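Local atomic coordinates of KLLA0E08119p (Kluyveromyces lactis, PDB entry 3VA7), a protein that probably uses ATP and bicarbonate to carboxylate urea through a tethered biotin, and as a full-length enzyme then hydrolyses the allophanate product. Residues I665-G670 and I779-L784; V730-A735 and Q759-E764. All coordinates share one frame; numbering follows the deposited sequence.

Interaction 1: residues I665-G670 and I779-L784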
ATOM      1  N   ILE A 665      26.599  -0.226 -21.984  1.00 34.31           N
ATOM      2  CA  ILE A 665      26.150   0.288 -20.711  1.00 33.82           C
ATOM      3  C   ILE A 665      27.309   0.505 -19.772  1.00 34.50           C
ATOM      4  O   ILE A 665      27.987  -0.460 -19.384  1.00 35.75           O
ATOM      5  CB  ILE A 665      25.042  -0.627 -20.132  1.00 34.26           C
ATOM      6  CG1 ILE A 665      23.855  -0.646 -21.117  1.00 32.21           C
ATOM      7  CG2 ILE A 665      24.606  -0.167 -18.721  1.00 32.91           C
ATOM      8  CD1 ILE A 665      22.574  -1.088 -20.554  1.00 30.92           C
ATOM      9  N   GLY A 666      27.554   1.767 -19.412  1.00 34.44           N
ATOM     10  CA  GLY A 666      28.733   2.124 -18.598  1.00 34.30           C
ATOM     11  C   GLY A 666      28.571   1.725 -17.144  1.00 35.16           C
ATOM     12  O   GLY A 666      27.489   1.909 -16.556  1.00 36.42           O
ATOM     13  N   VAL A 667      29.614   1.179 -16.538  1.00 34.20           N
ATOM     14  CA  VAL A 667      29.541   0.780 -15.150  1.00 32.96           C
ATOM     15  C   VAL A 667      30.849   1.151 -14.472  1.00 34.38           C
ATOM     16  O   VAL A 667      31.862   1.301 -15.145  1.00 34.72           O
ATOM     17  CB  VAL A 667      29.411  -0.768 -14.984  1.00 33.01           C
ATOM     18  CG1 VAL A 667      28.156  -1.348 -15.683  1.00 29.88           C
ATOM     19  CG2 VAL A 667      30.695  -1.483 -15.419  1.00 28.90           C
ATOM     20  N   THR A 668      30.832   1.270 -13.139  1.00 34.70           N
ATOM     21  CA  THR A 668      32.045   1.329 -12.349  1.00 34.55           C
ATOM     22  C   THR A 668      32.344  -0.081 -11.871  1.00 34.96           C
ATOM     23  O   THR A 668      31.454  -0.764 -11.407  1.00 36.27           O
ATOM     24  CB  THR A 668      31.942   2.322 -11.185  1.00 34.46           C
ATOM     25  OG1 THR A 668      30.964   1.886 -10.245  1.00 35.35           O
ATOM     26  CG2 THR A 668      31.531   3.693 -11.672  1.00 33.73           C
ATOM     27  N   CYS A 669      33.582  -0.527 -12.033  1.00 35.33           N
ATOM     28  CA  CYS A 669      34.024  -1.827 -11.557  1.00 36.57           C
ATOM     29  C   CYS A 669      33.891  -1.896 -10.034  1.00 35.65           C
ATOM     30  O   CYS A 669      34.162  -0.908  -9.369  1.00 35.88           O
ATOM     31  CB  CYS A 669      35.493  -2.065 -11.951  1.00 36.75           C
ATOM     32  SG  CYS A 669      35.860  -1.799 -13.700  1.00 42.90           S
ATOM     33  N   GLY A 670      33.486  -3.055  -9.489  1.00 35.11           N
ATOM     34  CA  GLY A 670      33.212  -3.232  -8.033  1.00 33.82           C
ATOM     35  C   GLY A 670      31.762  -3.423  -7.571  1.00 32.34           C
ATOM     36  O   GLY A 670      30.863  -2.901  -8.197  1.00 32.87           O
ATOM     37  N   ILE A 779      23.411  -6.492 -24.370  1.00 34.63           N
ATOM     38  CA  ILE A 779      24.101  -5.377 -23.749  1.00 34.85           C
ATOM     39  C   ILE A 779      25.525  -5.761 -23.537  1.00 34.54           C
ATOM     40  O   ILE A 779      25.840  -6.964 -23.492  1.00 35.41           O
ATOM     41  CB  ILE A 779      23.449  -4.934 -22.378  1.00 35.20           C
ATOM     42  CG1 ILE A 779      23.739  -5.935 -21.257  1.00 35.91           C
ATOM     43  CG2 ILE A 779      21.926  -4.747 -22.505  1.00 34.86           C
ATOM     44  CD1 ILE A 779      22.894  -5.701 -19.990  1.00 36.99           C
ATOM     45  N   GLN A 780      26.383  -4.755 -23.389  1.00 34.20           N
ATOM     46  CA  GLN A 780      27.787  -4.955 -23.015  1.00 33.98           C
ATOM     47  C   GLN A 780      28.116  -3.887 -22.011  1.00 33.57           C
ATOM     48  O   GLN A 780      27.795  -2.690 -22.193  1.00 32.95           O
ATOM     49  CB  GLN A 780      28.717  -4.789 -24.213  1.00 34.49           C
ATOM     50  CG  GLN A 780      30.151  -5.178 -23.916  1.00 38.30           C
ATOM     51  CD  GLN A 780      31.093  -4.979 -25.112  1.00 44.62           C
ATOM     52  OE1 GLN A 780      30.824  -4.173 -26.025  1.00 47.20           O
ATOM     53  NE2 GLN A 780      32.207  -5.704 -25.105  1.00 43.47           N
ATOM     54  N   PHE A 781      28.740  -4.331 -20.929  1.00 33.63           N
ATOM     55  CA  PHE A 781      29.132  -3.431 -19.847  1.00 33.35           C
ATOM     56  C   PHE A 781      30.488  -2.840 -20.112  1.00 33.39           C
ATOM     57  O   PHE A 781      31.467  -3.516 -20.395  1.00 33.93           O
ATOM     58  CB  PHE A 781      29.112  -4.176 -18.511  1.00 32.87           C
ATOM     59  CG  PHE A 781      27.743  -4.623 -18.096  1.00 31.39           C
ATOM     60  CD1 PHE A 781      26.724  -3.678 -17.882  1.00 26.60           C
ATOM     61  CD2 PHE A 781      27.468  -5.983 -17.907  1.00 28.18           C
ATOM     62  CE1 PHE A 781      25.462  -4.073 -17.509  1.00 25.62           C
ATOM     63  CE2 PHE A 781      26.181  -6.399 -17.518  1.00 26.76           C
ATOM     64  CZ  PHE A 781      25.167  -5.456 -17.330  1.00 23.91           C
ATOM     65  N   VAL A 782      30.548  -1.553 -19.995  1.00 33.90           N
ATOM     66  CA  VAL A 782      31.700  -0.825 -20.452  1.00 34.27           C
ATOM     67  C   VAL A 782      32.286  -0.138 -19.190  1.00 34.85           C
ATOM     68  O   VAL A 782      31.567   0.570 -18.464  1.00 34.95           O
ATOM     69  CB  VAL A 782      31.148   0.106 -21.554  1.00 34.54           C
ATOM     70  CG1 VAL A 782      31.064   1.495 -21.120  1.00 32.06           C
ATOM     71  CG2 VAL A 782      31.890  -0.088 -22.852  1.00 35.94           C
ATOM     72  N   PRO A 783      33.560  -0.419 -18.856  1.00 34.93           N
ATOM     73  CA  PRO A 783      34.146   0.166 -17.632  1.00 34.32           C
ATOM     74  C   PRO A 783      34.348   1.674 -17.719  1.00 34.87           C
ATOM     75  O   PRO A 783      34.675   2.248 -18.773  1.00 35.33           O
ATOM     76  CB  PRO A 783      35.486  -0.539 -17.494  1.00 33.51           C
ATOM     77  CG  PRO A 783      35.804  -0.968 -18.862  1.00 34.88           C
ATOM     78  CD  PRO A 783      34.551  -1.160 -19.650  1.00 34.60           C
ATOM     79  N   LEU A 784      34.122   2.313 -16.594  1.00 34.98           N
ATOM     80  CA  LEU A 784      34.039   3.740 -16.523  1.00 34.36           C
ATOM     81  C   LEU A 784      34.656   4.086 -15.148  1.00 35.28           C
ATOM     82  O   LEU A 784      34.439   3.337 -14.137  1.00 33.46           O
ATOM     83  CB  LEU A 784      32.579   4.135 -16.587  1.00 33.99           C
ATOM     84  CG  LEU A 784      31.936   4.871 -17.759  1.00 32.82           C
ATOM     85  CD1 LEU A 784      32.200   4.214 -19.078  1.00 32.03           C
ATOM     86  CD2 LEU A 784      30.428   5.112 -17.496  1.00 29.09           C
TER
HETATM   87  O   HOH W   1      35.482   1.632 -12.797  1.00 30.38           O
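Ile665 uses both of its backbone polar atoms: its N donates to Gln780 O at 2.7 Å, nearly in line with that C=O, and its O accepts from Val782 N at 2.9 Å, the donor lying 42° out of the Ile665 carbonyl plane. The ladder continues with Val667 N to Val782 O at 2.8 Å, so the bridges Ile665-Phe781, Gly666-Val782 and Val667-Pro783 define a parallel strand pair. This pair closes a curled mixed sheet in the carboxyltransferase region, consistent with the cyclophilin-like fold of the family. The evidence for twist is the 46° by which the short axes diverge. Pairing fades toward the C-terminal ends, where Leu784 N to Val667 O, 2.9 Å, is a weak bond and Cys669 N donates to a water instead.

Ile665, Val667, Phe781 and Pro783 share one face of the sheet. Val667 CG1 swings beside its own backbone N (chi1 -59°), which brings it obliquely to Phe781 CD1 at 3.5 Å, while Ile665 runs alongside the same ring, pointing the same way. Ile779 CG1 sits over one face of that ring, toward its rim, and Ile779 CG2 meets Ile665 CD1 at 4.2 Å. Phe686 and Phe687 of helix 680-688 close over this face: the Phe686 ring is almost parallel to Phe781, and Phe687 touches Val667 and Pro783. Farther along, Cys669 SG reaches Pro783 CB at 4.0 Å.

On the face bearing Val782 the contact is with bare backbone. Gly666 has no side chain, so Val782 CG1 can lie close over its CA, and Leu784 CD2 approaches the same Gly666 CA at 3.6 Å.

Interaction 2: residues V730-A735 and Q759-E764. With NA (sodium ion), chain K; BTI (5-(hexahydro-2-oxo-1H-thieno[3,4-D]imidazol-6-yl)pentanal), chain B.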
ATOM      1  N   VAL A 730      24.898  -4.654   1.932  1.00 24.15           N
ATOM      2  CA  VAL A 730      23.874  -3.847   1.249  1.00 24.04           C
ATOM      3  C   VAL A 730      24.359  -3.506  -0.127  1.00 24.38           C
ATOM      4  O   VAL A 730      25.550  -3.232  -0.344  1.00 26.29           O
ATOM      5  CB  VAL A 730      23.482  -2.609   2.003  1.00 23.78           C
ATOM      6  CG1 VAL A 730      22.316  -1.905   1.304  1.00 24.95           C
ATOM      7  CG2 VAL A 730      23.091  -2.991   3.463  1.00 24.28           C
ATOM      8  N   TYR A 731      23.467  -3.602  -1.080  1.00 23.10           N
ATOM      9  CA  TYR A 731      23.878  -3.542  -2.454  1.00 22.64           C
ATOM     10  C   TYR A 731      23.738  -2.116  -2.917  1.00 21.89           C
ATOM     11  O   TYR A 731      23.001  -1.317  -2.325  1.00 21.39           O
ATOM     12  CB  TYR A 731      22.913  -4.332  -3.329  1.00 22.36           C
ATOM     13  CG  TYR A 731      22.881  -5.801  -3.161  1.00 22.55           C
ATOM     14  CD1 TYR A 731      23.961  -6.502  -2.652  1.00 23.97           C
ATOM     15  CD2 TYR A 731      21.765  -6.520  -3.584  1.00 21.85           C
ATOM     16  CE1 TYR A 731      23.914  -7.938  -2.532  1.00 24.31           C
ATOM     17  CE2 TYR A 731      21.697  -7.900  -3.485  1.00 24.01           C
ATOM     18  CZ  TYR A 731      22.755  -8.619  -2.978  1.00 26.87           C
ATOM     19  OH  TYR A 731      22.651 -10.010  -2.923  1.00 30.38           O
ATOM     20  N   SER A 732      24.333  -1.845  -4.059  1.00 21.67           N
ATOM     21  CA  SER A 732      24.176  -0.535  -4.690  1.00 22.01           C
ATOM     22  C   SER A 732      23.111  -0.543  -5.766  1.00 20.51           C
ATOM     23  O   SER A 732      23.044  -1.474  -6.565  1.00 19.50           O
ATOM     24  CB  SER A 732      25.509  -0.144  -5.337  1.00 22.85           C
ATOM     25  OG  SER A 732      26.487   0.083  -4.335  1.00 25.40           O
ATOM     26  N   LEU A 733      22.291   0.497  -5.808  1.00 20.48           N
ATOM     27  CA  LEU A 733      21.493   0.744  -6.998  1.00 20.70           C
ATOM     28  C   LEU A 733      22.378   0.574  -8.248  1.00 21.21           C
ATOM     29  O   LEU A 733      23.487   1.185  -8.379  1.00 20.51           O
ATOM     30  CB  LEU A 733      20.937   2.128  -6.945  1.00 20.79           C
ATOM     31  CG  LEU A 733      19.472   2.316  -6.610  1.00 24.27           C
ATOM     32  CD1 LEU A 733      18.652   0.995  -6.468  1.00 23.87           C
ATOM     33  CD2 LEU A 733      19.329   3.246  -5.375  1.00 21.68           C
ATOM     34  N   GLY A 734      21.934  -0.320  -9.129  1.00 20.60           N
ATOM     35  CA  GLY A 734      22.596  -0.522 -10.378  1.00 20.74           C
ATOM     36  C   GLY A 734      23.536  -1.703 -10.304  1.00 22.14           C
ATOM     37  O   GLY A 734      24.139  -2.076 -11.324  1.00 22.00           O
ATOM     38  N   ALA A 735      23.694  -2.305  -9.124  1.00 23.16           N
ATOM     39  CA  ALA A 735      24.692  -3.374  -8.968  1.00 24.10           C
ATOM     40  C   ALA A 735      24.344  -4.569  -9.853  1.00 25.66           C
ATOM     41  O   ALA A 735      23.142  -4.849 -10.174  1.00 26.22           O
ATOM     42  CB  ALA A 735      24.782  -3.820  -7.519  1.00 24.21           C
ATOM     43  N   GLN A 759      29.260  -7.739  -9.136  1.00 31.34           N
ATOM     44  CA  GLN A 759      30.481  -7.664  -9.909  1.00 30.73           C
ATOM     45  C   GLN A 759      30.850  -6.214 -10.168  1.00 30.79           C
ATOM     46  O   GLN A 759      31.996  -5.812  -9.960  1.00 32.23           O
ATOM     47  CB  GLN A 759      30.323  -8.497 -11.200  1.00 30.52           C
ATOM     48  CG  GLN A 759      31.180  -8.109 -12.372  1.00 32.18           C
ATOM     49  CD  GLN A 759      32.646  -8.485 -12.231  1.00 35.28           C
ATOM     50  OE1 GLN A 759      32.995  -9.542 -11.711  1.00 39.35           O
ATOM     51  NE2 GLN A 759      33.510  -7.619 -12.702  1.00 36.03           N
ATOM     52  N   ALA A 760      29.877  -5.426 -10.603  1.00 30.77           N
ATOM     53  CA  ALA A 760      30.077  -4.061 -11.092  1.00 30.52           C
ATOM     54  C   ALA A 760      28.754  -3.350 -10.809  1.00 30.63           C
ATOM     55  O   ALA A 760      27.791  -4.035 -10.422  1.00 31.30           O
ATOM     56  CB  ALA A 760      30.363  -4.066 -12.576  1.00 29.35           C
ATOM     57  N   VAL A 761      28.701  -2.017 -10.995  1.00 29.28           N
ATOM     58  CA  VAL A 761      27.484  -1.246 -10.797  1.00 27.68           C
ATOM     59  C   VAL A 761      27.293  -0.199 -11.909  1.00 29.00           C
ATOM     60  O   VAL A 761      28.144   0.687 -12.126  1.00 29.34           O
ATOM     61  CB  VAL A 761      27.497  -0.476  -9.447  1.00 27.92           C
ATOM     62  CG1 VAL A 761      26.186   0.283  -9.279  1.00 23.95           C
ATOM     63  CG2 VAL A 761      27.820  -1.429  -8.218  1.00 26.45           C
ATOM     64  N   VAL A 762      26.156  -0.300 -12.598  1.00 28.59           N
ATOM     65  CA  VAL A 762      25.774   0.605 -13.620  1.00 28.19           C
ATOM     66  C   VAL A 762      25.868   2.018 -13.040  1.00 29.75           C
ATOM     67  O   VAL A 762      25.468   2.253 -11.842  1.00 30.10           O
ATOM     68  CB  VAL A 762      24.341   0.283 -14.089  1.00 28.61           C
ATOM     69  CG1 VAL A 762      23.853   1.348 -15.062  1.00 27.52           C
ATOM     70  CG2 VAL A 762      24.280  -1.129 -14.704  1.00 27.68           C
ATOM     71  N   ALA A 763      26.388   2.966 -13.848  1.00 28.98           N
ATOM     72  CA  ALA A 763      26.631   4.291 -13.296  1.00 28.32           C
ATOM     73  C   ALA A 763      25.312   4.964 -13.119  1.00 27.81           C
ATOM     74  O   ALA A 763      24.434   4.756 -13.890  1.00 28.18           O
ATOM     75  CB  ALA A 763      27.568   5.125 -14.162  1.00 28.01           C
ATOM     76  N   GLU A 764      25.167   5.765 -12.089  1.00 28.24           N
ATOM     77  CA  GLU A 764      23.892   6.378 -11.832  1.00 28.84           C
ATOM     78  C   GLU A 764      23.214   6.785 -13.137  1.00 29.69           C
ATOM     79  O   GLU A 764      22.034   6.469 -13.362  1.00 29.88           O
ATOM     80  CB  GLU A 764      24.087   7.605 -10.960  1.00 28.20           C
ATOM     81  CG  GLU A 764      22.796   8.293 -10.552  1.00 28.84           C
ATOM     82  CD  GLU A 764      23.041   9.381  -9.529  1.00 32.01           C
ATOM     83  OE1 GLU A 764      22.101  10.146  -9.262  1.00 31.20           O
ATOM     84  OE2 GLU A 764      24.198   9.486  -9.010  1.00 35.07           O
TER
HETATM   85 NA    NA K1910      26.712  10.511  -9.162  1.00 62.09          NA
HETATM   86  C11 BTI B1901      14.287 -10.199 -10.286  1.00 25.60           C
HETATM   87  O11 BTI B1901      14.120 -11.436 -10.056  1.00 24.16           O
HETATM   88  C10 BTI B1901      15.238  -9.263  -9.480  1.00 21.46           C
HETATM   89  C9  BTI B1901      15.870 -10.018  -8.312  1.00 18.39           C
HETATM   90  C8  BTI B1901      17.047  -9.333  -7.632  1.00 21.52           C
HETATM   91  C7  BTI B1901      17.973 -10.266  -6.825  1.00 20.98           C
HETATM   92  C2  BTI B1901      17.268 -11.193  -5.857  1.00 22.09           C
HETATM   93  S1  BTI B1901      16.322 -10.329  -4.638  1.00 26.18           S
HETATM   94  C6  BTI B1901      16.372 -11.648  -3.478  1.00 24.36           C
HETATM   95  C5  BTI B1901      17.608 -12.475  -3.758  1.00 25.05           C
HETATM   96  N3  BTI B1901      18.534 -11.983  -2.771  1.00 23.28           N
HETATM   97  C3  BTI B1901      19.491 -11.289  -3.327  1.00 25.41           C
HETATM   98  O3  BTI B1901      20.497 -10.770  -2.652  1.00 28.17           O
HETATM   99  N2  BTI B1901      19.355 -11.211  -4.634  1.00 26.61           N
HETATM  100  C4  BTI B1901      18.254 -12.054  -5.085  1.00 25.69           C
HETATM  101  O   HOH W   2      24.468   3.501  -9.380  1.00 17.96           O
HETATM  102  O   HOH W   3      24.688  11.997  -7.638  1.00 46.00           O
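Val761 lays its two methyl groups across the type II turn Ser732-Ala735, closed by Ala735 N to Ser732 O at 2.8 Å. CG1, anti to the backbone N (chi1 -179°), rests on the backbone of the turn, against Leu733 O and 3.5 Å from Gly734 C. CG2 meets the side chains at the two ends of the turn, 3.9 Å from Ser732 CB and equally far from Ala735 CB. Ala735 and Val761 form an antiparallel, non-hydrogen-bonded pair; beside it Val762 N donates to Gly734 O at 3.0 Å, from above the carbonyl plane rather than along a lone pair. A water donates to both Leu733 O and Val762 O, linking the two segments beside this bond.

Beyond the contact, the same two segments carry residues of two separate sites. Tyr731 belongs to the biotin pocket, and its OH is hydrogen-bonded to Phe756 N; Glu764, with an extended chain, binds the sodium ion through OE2 at 2.7 Å, a site shared with Asp845.

The loop holding this turn joins strand 725-730 to strand 735-739, which lies beside strand 756-762; on the latter, Val762 packs against Ile665 and Val667 of strand 662-669, and Gln759 touches helix 680-688.

In the fold
From the N terminus, strand 662-669 comes first, followed by helix 680-688 and the strands that include 735-739 and 756-762, before strand 778-783 returns to close interaction 1 over 108 intervening residues. Interaction 2 is nested inside that loop and closes a smaller one of 23 residues. Strand 662-669 joins the two contacts, pairing parallel with 778-783 and antiparallel with 756-762. Its backbone reaches interaction 2 through two probable hydrogen bonds, Thr668 N to Val761 O at 2.9 Å and Gly666 O to Ala763 N at 3.1 Å. Together the two interactions connect the seam of the sheet with the loop that carries Tyr731 of the biotin pocket and with Glu764 at the sodium ion.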